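Local coordinates for terminal uridylyltransferase 1 (Trypanosoma brucei, PDB 5HZD), which catalyses the addition of uridines from UTP to the 3' ends of guide RNAs, ribosomal RNAs and some messenger RNAs during mitochondrial RNA editing in trypanosomes, at residues A[335-340]-A[465-470]; A[459-464]-A[472-477]. All coordinates share one frame; numbering follows the deposited sequence.

Contact 1: residues A[335-340]-A[465-470]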
# COMPACT_ATOMS: atom_id res chain seq x y z
N THR A 335 1.19 10.14 -5.52
CA THR A 335 1.34 8.97 -4.67
C THR A 335 1.28 7.70 -5.50
O THR A 335 0.89 7.71 -6.69
CB THR A 335 0.15 8.91 -3.70
OG1 THR A 335 -1.07 8.89 -4.45
CG2 THR A 335 0.15 10.10 -2.77
N SER A 336 1.60 6.57 -4.89
CA SER A 336 1.46 5.30 -5.59
C SER A 336 0.01 5.04 -5.98
O SER A 336 -0.27 4.48 -7.05
CB SER A 336 2.00 4.15 -4.74
OG SER A 336 3.42 4.31 -4.61
N TYR A 337 -0.93 5.45 -5.13
CA TYR A 337 -2.34 5.30 -5.46
C TYR A 337 -2.66 6.08 -6.74
O TYR A 337 -3.35 5.54 -7.61
CB TYR A 337 -3.19 5.83 -4.30
CG TYR A 337 -4.69 5.61 -4.38
CD1 TYR A 337 -5.23 4.37 -4.68
CD2 TYR A 337 -5.57 6.64 -4.04
CE1 TYR A 337 -6.62 4.17 -4.70
CE2 TYR A 337 -6.96 6.45 -4.05
CZ TYR A 337 -7.48 5.22 -4.38
OH TYR A 337 -8.86 5.04 -4.38
N ALA A 338 -2.16 7.30 -6.87
CA ALA A 338 -2.43 8.11 -8.07
C ALA A 338 -1.91 7.41 -9.34
O ALA A 338 -2.56 7.44 -10.41
CB ALA A 338 -1.81 9.47 -7.94
N ILE A 339 -0.73 6.80 -9.24
CA ILE A 339 -0.15 6.10 -10.40
C ILE A 339 -1.04 4.90 -10.76
O ILE A 339 -1.29 4.66 -11.94
CB ILE A 339 1.30 5.64 -10.14
CG1 ILE A 339 2.20 6.84 -9.78
CG2 ILE A 339 1.90 4.95 -11.41
CD1 ILE A 339 2.19 7.98 -10.81
N ASN A 340 -1.53 4.15 -9.77
CA ASN A 340 -2.44 3.04 -10.09
C ASN A 340 -3.71 3.55 -10.77
O ASN A 340 -4.24 2.91 -11.69
CB ASN A 340 -2.81 2.26 -8.82
CG ASN A 340 -1.80 1.21 -8.47
OD1 ASN A 340 -1.26 0.53 -9.33
ND2 ASN A 340 -1.53 1.07 -7.17
N ILE A 465 -6.18 14.29 -11.33
CA ILE A 465 -6.58 12.90 -11.11
C ILE A 465 -7.59 12.97 -9.96
O ILE A 465 -7.27 13.46 -8.87
CB ILE A 465 -5.38 12.05 -10.67
CG1 ILE A 465 -4.32 12.03 -11.78
CG2 ILE A 465 -5.84 10.63 -10.38
CD1 ILE A 465 -3.08 11.19 -11.38
N GLU A 466 -8.81 12.53 -10.23
CA GLU A 466 -9.87 12.59 -9.23
C GLU A 466 -9.72 11.43 -8.23
O GLU A 466 -9.61 10.26 -8.64
CB GLU A 466 -11.24 12.56 -9.92
CG GLU A 466 -12.45 12.62 -8.93
CD GLU A 466 -13.82 12.81 -9.57
OE1 GLU A 466 -14.04 12.52 -10.77
OE2 GLU A 466 -14.73 13.27 -8.84
N ASP A 467 -9.70 11.74 -6.93
CA ASP A 467 -9.71 10.67 -5.93
C ASP A 467 -11.08 9.97 -5.94
O ASP A 467 -12.14 10.63 -5.92
CB ASP A 467 -9.46 11.25 -4.53
CG ASP A 467 -9.31 10.17 -3.49
OD1 ASP A 467 -10.34 9.62 -3.07
OD2 ASP A 467 -8.18 9.91 -3.07
N PRO A 468 -11.08 8.63 -6.02
CA PRO A 468 -12.35 7.91 -6.15
C PRO A 468 -13.36 8.16 -5.02
O PRO A 468 -14.56 8.24 -5.30
CB PRO A 468 -11.91 6.45 -6.14
CG PRO A 468 -10.58 6.49 -6.82
CD PRO A 468 -9.93 7.75 -6.27
N TYR A 469 -12.89 8.30 -3.78
CA TYR A 469 -13.84 8.40 -2.65
C TYR A 469 -13.85 9.73 -1.91
O TYR A 469 -14.78 10.01 -1.14
CB TYR A 469 -13.62 7.23 -1.67
CG TYR A 469 -13.87 5.88 -2.30
CD1 TYR A 469 -15.15 5.51 -2.75
CD2 TYR A 469 -12.83 4.98 -2.47
CE1 TYR A 469 -15.38 4.28 -3.35
CE2 TYR A 469 -13.04 3.75 -3.06
CZ TYR A 469 -14.30 3.42 -3.50
OH TYR A 469 -14.51 2.20 -4.07
N GLU A 470 -12.85 10.56 -2.14
CA GLU A 470 -12.90 11.91 -1.59
C GLU A 470 -13.28 12.94 -2.67
O GLU A 470 -12.46 13.28 -3.53
CB GLU A 470 -11.57 12.26 -0.94
CG GLU A 470 -11.57 13.62 -0.25
CD GLU A 470 -10.52 13.73 0.84
OE1 GLU A 470 -10.10 14.87 1.16
OE2 GLU A 470 -10.13 12.68 1.40
O HOH W 1 -10.18 6.93 -2.89

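Contact 2: residues A[459-464]-A[472-477]. With SO4 (sulfate ion), chain C.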
# COMPACT_ATOMS: atom_id res chain seq x y z
N THR A 459 -4.06 25.36 -4.76
CA THR A 459 -4.46 24.03 -5.21
C THR A 459 -4.34 24.09 -6.72
O THR A 459 -4.96 24.94 -7.36
CB THR A 459 -5.92 23.79 -4.82
OG1 THR A 459 -6.01 23.75 -3.39
CG2 THR A 459 -6.39 22.48 -5.40
N ARG A 460 -3.53 23.20 -7.30
CA ARG A 460 -3.23 23.27 -8.73
C ARG A 460 -4.12 22.27 -9.46
O ARG A 460 -4.49 21.22 -8.91
CB ARG A 460 -1.78 22.86 -8.99
CG ARG A 460 -0.76 23.83 -8.41
CD ARG A 460 -0.88 25.18 -9.06
NE ARG A 460 0.24 26.06 -8.72
CZ ARG A 460 0.36 27.31 -9.11
NH1 ARG A 460 -0.56 27.90 -9.89
NH2 ARG A 460 1.42 27.99 -8.73
N TYR A 461 -4.50 22.65 -10.69
CA TYR A 461 -5.33 21.81 -11.55
C TYR A 461 -4.67 21.68 -12.91
O TYR A 461 -5.34 21.66 -13.95
CB TYR A 461 -6.73 22.42 -11.71
CG TYR A 461 -7.53 22.49 -10.42
CD1 TYR A 461 -7.71 21.37 -9.63
CD2 TYR A 461 -8.12 23.68 -10.01
CE1 TYR A 461 -8.45 21.42 -8.46
CE2 TYR A 461 -8.86 23.75 -8.83
CZ TYR A 461 -9.03 22.61 -8.07
OH TYR A 461 -9.76 22.66 -6.90
N GLU A 462 -3.34 21.61 -12.92
CA GLU A 462 -2.59 21.40 -14.14
C GLU A 462 -2.71 19.97 -14.60
O GLU A 462 -3.09 19.70 -15.76
CB GLU A 462 -1.12 21.72 -13.88
CG GLU A 462 -0.29 21.88 -15.13
CD GLU A 462 -0.63 23.12 -15.96
OE1 GLU A 462 -0.93 24.22 -15.42
OE2 GLU A 462 -0.58 22.97 -17.20
N LEU A 463 -2.34 19.06 -13.71
CA LEU A 463 -2.54 17.64 -13.96
C LEU A 463 -3.59 17.16 -12.99
O LEU A 463 -3.40 17.28 -11.76
CB LEU A 463 -1.25 16.86 -13.70
CG LEU A 463 0.02 17.34 -14.40
CD1 LEU A 463 1.12 16.30 -14.16
CD2 LEU A 463 -0.24 17.51 -15.89
N CYS A 464 -4.71 16.64 -13.49
CA CYS A 464 -5.82 16.31 -12.61
C CYS A 464 -6.14 14.83 -12.55
O CYS A 464 -6.37 14.20 -13.59
CB CYS A 464 -7.08 17.05 -13.07
SG CYS A 464 -6.92 18.84 -12.87
N ASN A 472 -13.79 16.39 -4.58
CA ASN A 472 -13.04 17.62 -4.68
C ASN A 472 -11.61 17.54 -4.22
O ASN A 472 -11.05 18.56 -3.83
CB ASN A 472 -13.76 18.77 -3.98
CG ASN A 472 -13.38 20.11 -4.57
OD1 ASN A 472 -13.05 20.19 -5.77
ND2 ASN A 472 -13.37 21.16 -3.75
N LEU A 473 -11.00 16.36 -4.34
CA LEU A 473 -9.58 16.20 -4.05
C LEU A 473 -8.84 15.82 -5.32
O LEU A 473 -9.09 14.75 -5.89
CB LEU A 473 -9.36 15.10 -3.01
CG LEU A 473 -7.89 14.89 -2.63
CD1 LEU A 473 -7.31 16.11 -1.92
CD2 LEU A 473 -7.75 13.60 -1.78
N ASN A 474 -7.96 16.70 -5.76
CA ASN A 474 -7.07 16.42 -6.88
C ASN A 474 -5.79 15.79 -6.39
O ASN A 474 -5.04 16.41 -5.62
CB ASN A 474 -6.74 17.72 -7.65
CG ASN A 474 -5.85 17.46 -8.87
OD1 ASN A 474 -5.73 16.32 -9.32
ND2 ASN A 474 -5.20 18.52 -9.40
N LEU A 475 -5.51 14.58 -6.85
CA LEU A 475 -4.25 13.93 -6.46
C LEU A 475 -3.05 14.67 -7.04
O LEU A 475 -1.92 14.51 -6.56
CB LEU A 475 -4.25 12.43 -6.79
CG LEU A 475 -5.45 11.68 -6.18
CD1 LEU A 475 -5.39 10.20 -6.53
CD2 LEU A 475 -5.43 11.84 -4.66
N GLY A 476 -3.27 15.51 -8.04
CA GLY A 476 -2.21 16.37 -8.53
C GLY A 476 -2.20 17.81 -8.01
O GLY A 476 -1.62 18.70 -8.65
N ARG A 477 -2.85 18.05 -6.87
CA ARG A 477 -3.04 19.39 -6.35
C ARG A 477 -1.78 20.17 -6.02
O ARG A 477 -1.84 21.40 -5.89
CB ARG A 477 -3.95 19.36 -5.12
CG ARG A 477 -3.35 18.61 -3.94
CD ARG A 477 -4.39 18.31 -2.85
NE ARG A 477 -3.80 17.47 -1.79
CZ ARG A 477 -3.59 16.15 -1.89
NH1 ARG A 477 -3.91 15.50 -3.02
NH2 ARG A 477 -3.07 15.49 -0.87
S SO4 C . -2.67 18.41 1.63
O1 SO4 C . -3.64 17.60 2.37
O2 SO4 C . -2.09 19.42 2.53
O3 SO4 C . -3.35 19.08 0.53
O4 SO4 C . -1.61 17.53 1.12
O HOH W 2 -9.79 20.88 -5.01
O HOH W 3 -1.79 19.99 -11.07

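Contact 1: residues A[335-340]-A[465-470]
Asp467 OD1 is gripped three times and, through one of its partners, ties the UTP-binding Tyr337 to the segment assigned as the nucleotide recognition motif. Water 1 donates to Asp467 OD1 at 2.7 Å. Glu470 N donates to Asp467 OD1 at 2.8 Å. The bond from Tyr469 N to Asp467 OD1, 3.0 Å long, makes an Asx turn, and that from Glu470 N adds the Asx motif. The two amides come in on the anti side of the carboxylate, from opposite faces of its plane. Water 1 also hydrogen-bonds Tyr337 OH at 2.7 Å, which makes it the polar bridge across the contact.

Tyr337 leaves the first turn of helix 336-349 with CG anti to the backbone N (chi1 -173°), which carries its ring out to the motif. Tyr337 OH lies 3.3 Å from Pro468 CG. At the ring edge, in its plane, Asp467 OD2 is 3.8 Å from Tyr337 CE2, with the carboxylate turned 60° from the ring. The next helix residue, Ala338, is met by Ile465, whose CD1 packs 4.1 Å from Ala338 CB. Thr335 OG1 caps the helix by accepting from Ala338 N.

Tyr469 reaches past this site to helix 292-304, and its OH bonds to the backbone O of Pro358. Two backbone amides would hold Asp467 OD1 in place, and water 1 then probably links its position to that of a tyrosine known to bind UTP.

Contact 2: residues A[459-464]-A[472-477]
Asn474 fastens two parts of one loop through an Asx turn that overlaps a type I beta turn running from Asn474 to Arg477; as the last residue assigned to the nucleotide recognition motif, it ties the motif's end back to the chain that precedes it. Asn474 CB sits 4.2 Å from Tyr461 CE1. From there CG lies anti to the backbone N (chi1 -178°), which directs the amide at the backbone of 459-464, with its plane tilted 24° from the Tyr461 ring. At the tip the two polar atoms divide the work. Asn474 ND2 donates to Arg460 O at 2.8 Å and to Leu463 O at 3.2 Å; both acceptors lie within 8° of the amide plane, so the two bonds fix the rotation of the group. Asn474 OD1 accepts from Gly476 N at 2.9 Å, closing the Asx turn with the N-H well above the carbonyl plane, and from Ile465 N, the residue after 459-464.

A backbone bond from Arg460 N to Arg477 O, 2.8 Å long, joins the other end of the turn. Gly476 CA makes a CA-H...O contact with Leu463 O. Tyr461 stacks on Trp432, and its OH shares water 2 with Asn472 O. The guanidinium of Arg460 turns away to a salt bridge with Glu435 near the zinc finger.

Arg477 NH1 donates to Asn474 O, which also accepts from Arg477 N on the opposite face of the carbonyl plane. At another edge of this guanidinium a sulfate, probably from the crystallisation liquor and also bound by His478 NE2, takes bonds from Arg477 NE to O3 at 2.9 Å and Arg477 NH2 to O4 at 3.2 Å.

In the fold
The two contacts have centres about 10 Å apart and alternate along the chain: 335-340, 459-464, 465-470, then 472-477. Three of these ranges belong to the loop between helices 427-430 and 481-497, and that loop includes the motif thought to recognise the nucleotide. Contact 1 sets the motif against the start of helix 336-349, where Ser336 and Tyr337 bind UTP; contact 2 joins the residues just before the motif to its end and the turn that follows. They meet directly: Ile465 O lies 2.9 Å from Leu475 N, a probable hydrogen bond, and Leu475 CD1 packs 3.9 Å from Ala338 CB. The loop thus spans from the UTP site toward the zinc-finger side of the chain.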